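Local coordinates for SPbeta prophage-derived uncharacterized protein YopX (Bacillus subtilis, PDB 2I2L) that is of unknown function but is a prophage-derived, all-beta homodimer of the YopX family, at residues A4-D9 with F64-S69; D90-V95 with V106-W111. One frame throughout, in Å; residues are numbered along the deposited sequence.

Interaction 1 of 2, residues A4-D9 with F64-S69; sequences AYRVWD and FIYDRS
Arg6 places its CG between the backbone N and the carbonyl carbon (chi1 45°), while Tyr66 turns its ring beside its own N (chi1 -57°), and the two side chains meet over one face of an antiparallel sheet. Strands 5-8 and 63-65 both flank strand 53-60, so the segments run in roughly the same direction and join through side chains across the intervening strand. Two kinks further along the chain lay Arg6 over Tyr66. Its CG lies 3.4 Å from Tyr66 CD1, and Tyr66 CB is 3.4 Å from Arg6 CZ. The guanidinium and phenol planes are 21° apart, with the Tyr66 CB methylene rather than the ring over the guanidinium centre. Arg6 NE is hydrogen-bonded to the hydroxyl of Tyr15, whose ring also meets that of Tyr66; Asp122 of strand 115-122 touches both Arg6 and Arg68 and would probably ease the gathering of two cationic groups here.

The far end of the phenol is framed by backbone: Tyr5 N approaches the ring edge at CE1, 3.4 Å away. Tyr66 OH lies 3.6 Å from Ala4 CB and makes a weak hydrogen bond with Trp16 NE1. Ala4 also presents that methyl to the face of Phe64 in a CH-pi contact, with CB 3.7 Å from the ring centroid and almost directly above it. Arg68 reaches back along its own segment, where NH1 makes a weak hydrogen bond of 3.0 Å to the carbonyl oxygen Phe64 O.

Interaction 2 of 2, residues D90-V95 with V106-W111; sequences DGVFQV and VTAVGW
Gln94 and Val106 run alongside one another in the same direction on this antiparallel beta hairpin, formed by strands 92-96 and 106-108, with the amide oxygen Gln94 OE1 4.0 Å from Val106 CG2. The glutamine takes CG between its backbone N and carbonyl carbon (chi1 41°); this turn and the extended chain beyond it carry the amide alongside Val106. NE2 is hydrogen-bonded to the carbonyl oxygen of Ser89, which is consistent with OE1, not NE2, facing the valine. Gln94 itself stands opposite Ala108 in a non-hydrogen-bonded pair, from which their side chains diverge.

Val95 and Thr107 form the neighbouring hydrogen-bonded pair and send their side chains to one common face of the sheet. Two backbone bonds close it: Val95 N to Thr107 O, 2.9 Å, and Thr107 N to Val95 O, 3.2 Å. At the other end Val109 N gives a bond of 2.8 Å to Phe93 O, with an angle of 175° at the hydrogen. Phe93 is the centre of an inverse gamma turn; its CB meets Val109 CG1 at 3.8 Å, while its ring turns from the hairpin to stack on Phe88. Val95 CG1 reaches the backbone of the same valine, 4.0 Å from Val109 CA. Two residues before Gln94, Val92 CG2 touches the Ala108 methyl CB at 3.9 Å.

Val92 and Ala108 also pack on Trp111 and Val92 of the second subunit, respectively, and Gly91 and Phe93 make backbone hydrogen bonds to that chain. The chemistry is thus divided: main-chain bonds set the hairpin register, and small aliphatic groups fill the seam and help form the dimer interface.

Both segments of interaction 1 precede those of interaction 2 in the sequence, and the centres of the two contacts lie about 15 Å apart. The segment 64-69 connects them: it leaves the four-stranded sheet as strand 63-65 and enters the five-stranded sheet as strand 68-74, the sheet in which, within this chain, strand 106-108 of the hairpin is outermost. The two also touch directly, with Phe93 CE1 3.7 Å from Ile65 O and Ile65 CD1 4.0 Å from Val109 CG2. Interaction 1 therefore ties the N-terminal strand to the crossing between sheets near the centre of the chain; interaction 2 lies further out and has many contacts with the second subunit, which at interaction 1 is met by Tyr5.

Interaction 1 of 2, residues A4-D9 with F64-S69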
loop_
_atom_site.group_PDB
_atom_site.type_symbol
_atom_site.label_atom_id
_atom_site.label_comp_id
_atom_site.label_asym_id
_atom_site.label_seq_id
_atom_site.Cartn_x
_atom_site.Cartn_y
_atom_site.Cartn_z
ATOM N N ALA B 4 -8.685 0.222 2.311
ATOM C CA ALA B 4 -8.679 1.509 3.014
ATOM C C ALA B 4 -7.882 2.602 2.304
ATOM O O ALA B 4 -6.741 2.394 1.874
ATOM C CB ALA B 4 -8.150 1.337 4.440
ATOM N N TYR B 5 -8.509 3.765 2.178
ATOM C CA TYR B 5 -7.875 4.923 1.567
ATOM C C TYR B 5 -8.644 6.154 2.033
ATOM O O TYR B 5 -9.729 6.038 2.621
ATOM C CB TYR B 5 -7.907 4.840 0.028
ATOM C CG TYR B 5 -9.262 5.108 -0.573
ATOM C CD1 TYR B 5 -10.161 4.076 -0.780
ATOM C CD2 TYR B 5 -9.683 6.417 -0.837
ATOM C CE1 TYR B 5 -11.458 4.328 -1.223
ATOM C CE2 TYR B 5 -10.969 6.685 -1.272
ATOM C CZ TYR B 5 -11.859 5.634 -1.460
ATOM O OH TYR B 5 -13.169 5.872 -1.833
ATOM N N ARG B 6 -8.057 7.319 1.786
ATOM C CA ARG B 6 -8.657 8.609 2.116
ATOM C C ARG B 6 -8.153 9.600 1.067
ATOM O O ARG B 6 -7.015 9.504 0.608
ATOM C CB ARG B 6 -8.244 9.078 3.528
ATOM C CG ARG B 6 -6.764 8.905 3.825
ATOM C CD ARG B 6 -6.125 10.119 4.491
ATOM N NE ARG B 6 -6.043 10.017 5.948
ATOM C CZ ARG B 6 -4.933 10.256 6.650
ATOM N NH1 ARG B 6 -3.803 10.611 6.038
ATOM N NH2 ARG B 6 -4.948 10.136 7.972
ATOM N N VAL B 7 -9.007 10.525 0.652
ATOM C CA VAL B 7 -8.584 11.523 -0.316
ATOM C C VAL B 7 -8.837 12.915 0.212
ATOM O O VAL B 7 -9.887 13.205 0.789
ATOM C CB VAL B 7 -9.310 11.397 -1.670
ATOM C CG1 VAL B 7 -8.881 10.142 -2.384
ATOM C CG2 VAL B 7 -10.788 11.396 -1.453
ATOM N N TRP B 8 -7.836 13.763 0.029
ATOM C CA TRP B 8 -7.909 15.158 0.420
ATOM C C TRP B 8 -8.297 15.823 -0.897
ATOM O O TRP B 8 -7.570 15.702 -1.886
ATOM C CB TRP B 8 -6.533 15.631 0.871
ATOM C CG TRP B 8 -6.467 17.073 1.244
ATOM C CD1 TRP B 8 -5.667 18.027 0.680
ATOM C CD2 TRP B 8 -7.149 17.714 2.325
ATOM N NE1 TRP B 8 -5.799 19.221 1.350
ATOM C CE2 TRP B 8 -6.704 19.057 2.370
ATOM C CE3 TRP B 8 -8.094 17.285 3.273
ATOM C CZ2 TRP B 8 -7.162 19.973 3.314
ATOM C CZ3 TRP B 8 -8.553 18.204 4.219
ATOM C CH2 TRP B 8 -8.083 19.529 4.230
ATOM N N ASP B 9 -9.448 16.492 -0.927
ATOM C CA ASP B 9 -9.913 17.138 -2.146
ATOM C C ASP B 9 -9.540 18.611 -2.190
ATOM O O ASP B 9 -10.031 19.345 -3.047
ATOM C CB ASP B 9 -11.424 17.025 -2.263
ATOM C CG ASP B 9 -12.142 17.858 -1.232
ATOM O OD1 ASP B 9 -13.385 17.958 -1.302
ATOM O OD2 ASP B 9 -11.461 18.417 -0.346
ATOM N N PHE B 64 -5.932 1.101 11.351
ATOM C CA PHE B 64 -5.564 1.354 9.961
ATOM C C PHE B 64 -4.808 2.681 9.993
ATOM O O PHE B 64 -5.248 3.623 10.646
ATOM C CB PHE B 64 -6.810 1.498 9.090
ATOM C CG PHE B 64 -7.034 0.344 8.165
ATOM C CD1 PHE B 64 -8.251 -0.338 8.161
ATOM C CD2 PHE B 64 -6.024 -0.076 7.303
ATOM C CE1 PHE B 64 -8.458 -1.422 7.310
ATOM C CE2 PHE B 64 -6.218 -1.154 6.449
ATOM C CZ PHE B 64 -7.439 -1.834 6.451
ATOM N N ILE B 65 -3.670 2.756 9.313
ATOM C CA ILE B 65 -2.892 3.985 9.307
ATOM C C ILE B 65 -2.640 4.413 7.862
ATOM O O ILE B 65 -2.250 3.594 7.026
ATOM C CB ILE B 65 -1.549 3.787 10.081
ATOM C CG1 ILE B 65 -1.152 5.082 10.792
ATOM C CG2 ILE B 65 -0.443 3.384 9.137
ATOM C CD1 ILE B 65 -0.021 4.913 11.813
ATOM N N TYR B 66 -2.891 5.692 7.573
ATOM C CA TYR B 66 -2.711 6.264 6.232
ATOM C C TYR B 66 -1.404 7.072 6.199
ATOM O O TYR B 66 -0.413 6.623 6.758
ATOM C CB TYR B 66 -3.919 7.138 5.899
ATOM C CG TYR B 66 -5.253 6.401 5.969
ATOM C CD1 TYR B 66 -5.820 5.820 4.824
ATOM C CD2 TYR B 66 -5.943 6.288 7.176
ATOM C CE1 TYR B 66 -7.037 5.155 4.873
ATOM C CE2 TYR B 66 -7.163 5.621 7.242
ATOM C CZ TYR B 66 -7.710 5.055 6.084
ATOM O OH TYR B 66 -8.931 4.407 6.147
ATOM N N ASP B 67 -1.373 8.249 5.571
ATOM C CA ASP B 67 -0.125 9.029 5.544
ATOM C C ASP B 67 -0.138 10.285 6.420
ATOM O O ASP B 67 0.115 11.401 5.953
ATOM C CB ASP B 67 0.211 9.380 4.111
ATOM C CG ASP B 67 0.431 8.143 3.268
ATOM O OD1 ASP B 67 -0.545 7.376 3.125
ATOM O OD2 ASP B 67 1.566 7.932 2.768
ATOM N N ARG B 68 -0.377 10.063 7.713
ATOM C CA ARG B 68 -0.503 11.118 8.720
ATOM C C ARG B 68 0.684 11.375 9.657
ATOM O O ARG B 68 1.768 10.817 9.484
ATOM C CB ARG B 68 -1.728 10.802 9.570
ATOM C CG ARG B 68 -1.622 9.453 10.239
ATOM C CD ARG B 68 -2.631 8.468 9.690
ATOM N NE ARG B 68 -3.976 8.707 10.209
ATOM C CZ ARG B 68 -4.920 7.770 10.305
ATOM N NH1 ARG B 68 -4.670 6.524 9.916
ATOM N NH2 ARG B 68 -6.118 8.076 10.795
ATOM N N SER B 69 0.452 12.238 10.651
ATOM C CA SER B 69 1.454 12.605 11.662
ATOM C C SER B 69 1.193 11.799 12.934
ATOM O O SER B 69 0.048 11.646 13.347
ATOM C CB SER B 69 1.365 14.102 12.011
ATOM O OG SER B 69 1.588 14.940 10.889
#

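Interaction 2 of 2, residues D90-V95 with V106-W111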
loop_
_atom_site.group_PDB
_atom_site.type_symbol
_atom_site.label_atom_id
_atom_site.label_comp_id
_atom_site.label_asym_id
_atom_site.label_seq_id
_atom_site.Cartn_x
_atom_site.Cartn_y
_atom_site.Cartn_z
ATOM N N ASP B 90 8.796 3.245 -1.077
ATOM C CA ASP B 90 9.559 2.004 -1.262
ATOM C C ASP B 90 8.860 0.736 -0.787
ATOM O O ASP B 90 9.519 -0.235 -0.402
ATOM C CB ASP B 90 10.915 2.094 -0.554
ATOM C CG ASP B 90 11.842 3.116 -1.186
ATOM O OD1 ASP B 90 12.942 3.317 -0.633
ATOM O OD2 ASP B 90 11.478 3.714 -2.226
ATOM N N GLY B 91 7.532 0.746 -0.804
ATOM C CA GLY B 91 6.784 -0.424 -0.390
ATOM C C GLY B 91 6.652 -0.584 1.107
ATOM O O GLY B 91 6.277 -1.646 1.599
ATOM N N VAL B 92 6.963 0.465 1.848
ATOM C CA VAL B 92 6.839 0.381 3.292
ATOM C C VAL B 92 6.403 1.694 3.924
ATOM O O VAL B 92 6.858 2.769 3.542
ATOM C CB VAL B 92 8.164 -0.149 3.943
ATOM C CG1 VAL B 92 9.351 0.161 3.048
ATOM C CG2 VAL B 92 8.354 0.450 5.327
ATOM N N PHE B 93 5.468 1.581 4.863
ATOM C CA PHE B 93 4.951 2.721 5.607
ATOM C C PHE B 93 6.011 2.992 6.659
ATOM O O PHE B 93 5.933 2.489 7.781
ATOM C CB PHE B 93 3.624 2.363 6.280
ATOM C CG PHE B 93 2.445 2.446 5.365
ATOM C CD1 PHE B 93 1.542 3.497 5.469
ATOM C CD2 PHE B 93 2.256 1.504 4.367
ATOM C CE1 PHE B 93 0.465 3.615 4.583
ATOM C CE2 PHE B 93 1.183 1.614 3.473
ATOM C CZ PHE B 93 0.286 2.671 3.583
ATOM N N GLN B 94 7.022 3.762 6.282
ATOM C CA GLN B 94 8.104 4.089 7.194
ATOM C C GLN B 94 7.811 5.349 7.993
ATOM O O GLN B 94 6.968 6.165 7.609
ATOM C CB GLN B 94 9.399 4.257 6.408
ATOM C CG GLN B 94 9.220 4.993 5.092
ATOM C CD GLN B 94 10.506 5.089 4.304
ATOM O OE1 GLN B 94 11.451 5.759 4.716
ATOM N NE2 GLN B 94 10.551 4.412 3.162
ATOM N N VAL B 95 8.509 5.491 9.115
ATOM C CA VAL B 95 8.362 6.645 9.996
ATOM C C VAL B 95 9.703 6.894 10.673
ATOM O O VAL B 95 10.400 5.943 11.060
ATOM C CB VAL B 95 7.295 6.400 11.081
ATOM C CG1 VAL B 95 7.690 5.210 11.950
ATOM C CG2 VAL B 95 7.130 7.649 11.927
ATOM N N VAL B 106 14.977 5.337 10.281
ATOM C CA VAL B 106 13.587 5.166 9.882
ATOM C C VAL B 106 13.296 3.682 9.928
ATOM O O VAL B 106 14.205 2.864 9.802
ATOM C CB VAL B 106 13.348 5.636 8.445
ATOM C CG1 VAL B 106 13.715 7.095 8.306
ATOM C CG2 VAL B 106 14.162 4.797 7.495
ATOM N N THR B 107 12.031 3.334 10.107
ATOM C CA THR B 107 11.650 1.935 10.145
ATOM C C THR B 107 10.176 1.815 9.781
ATOM O O THR B 107 9.486 2.822 9.623
ATOM C CB THR B 107 11.924 1.329 11.545
ATOM O OG1 THR B 107 11.641 -0.076 11.529
ATOM C CG2 THR B 107 11.068 2.000 12.597
ATOM N N ALA B 108 9.702 0.587 9.614
ATOM C CA ALA B 108 8.302 0.364 9.286
ATOM C C ALA B 108 7.481 0.714 10.515
ATOM O O ALA B 108 7.810 0.283 11.620
ATOM C CB ALA B 108 8.081 -1.090 8.913
ATOM N N VAL B 109 6.419 1.492 10.333
ATOM C CA VAL B 109 5.573 1.879 11.457
ATOM C C VAL B 109 5.054 0.661 12.219
ATOM O O VAL B 109 4.862 0.722 13.428
ATOM C CB VAL B 109 4.367 2.744 11.001
ATOM C CG1 VAL B 109 3.511 1.979 10.020
ATOM C CG2 VAL B 109 3.538 3.165 12.209
ATOM N N GLY B 110 4.832 -0.446 11.516
ATOM C CA GLY B 110 4.348 -1.645 12.182
ATOM C C GLY B 110 5.486 -2.441 12.802
ATOM O O GLY B 110 5.288 -3.518 13.367
ATOM N N TRP B 111 6.693 -1.904 12.696
ATOM C CA TRP B 111 7.861 -2.580 13.238
ATOM C C TRP B 111 8.514 -1.774 14.353
ATOM O O TRP B 111 9.620 -2.104 14.795
ATOM C CB TRP B 111 8.889 -2.869 12.127
ATOM C CG TRP B 111 8.457 -3.941 11.154
ATOM C CD1 TRP B 111 7.377 -4.780 11.278
ATOM C CD2 TRP B 111 9.107 -4.311 9.931
ATOM N NE1 TRP B 111 7.320 -5.645 10.211
ATOM C CE2 TRP B 111 8.371 -5.379 9.368
ATOM C CE3 TRP B 111 10.240 -3.846 9.256
ATOM C CZ2 TRP B 111 8.732 -5.986 8.158
ATOM C CZ3 TRP B 111 10.601 -4.450 8.055
ATOM C CH2 TRP B 111 9.847 -5.507 7.520
#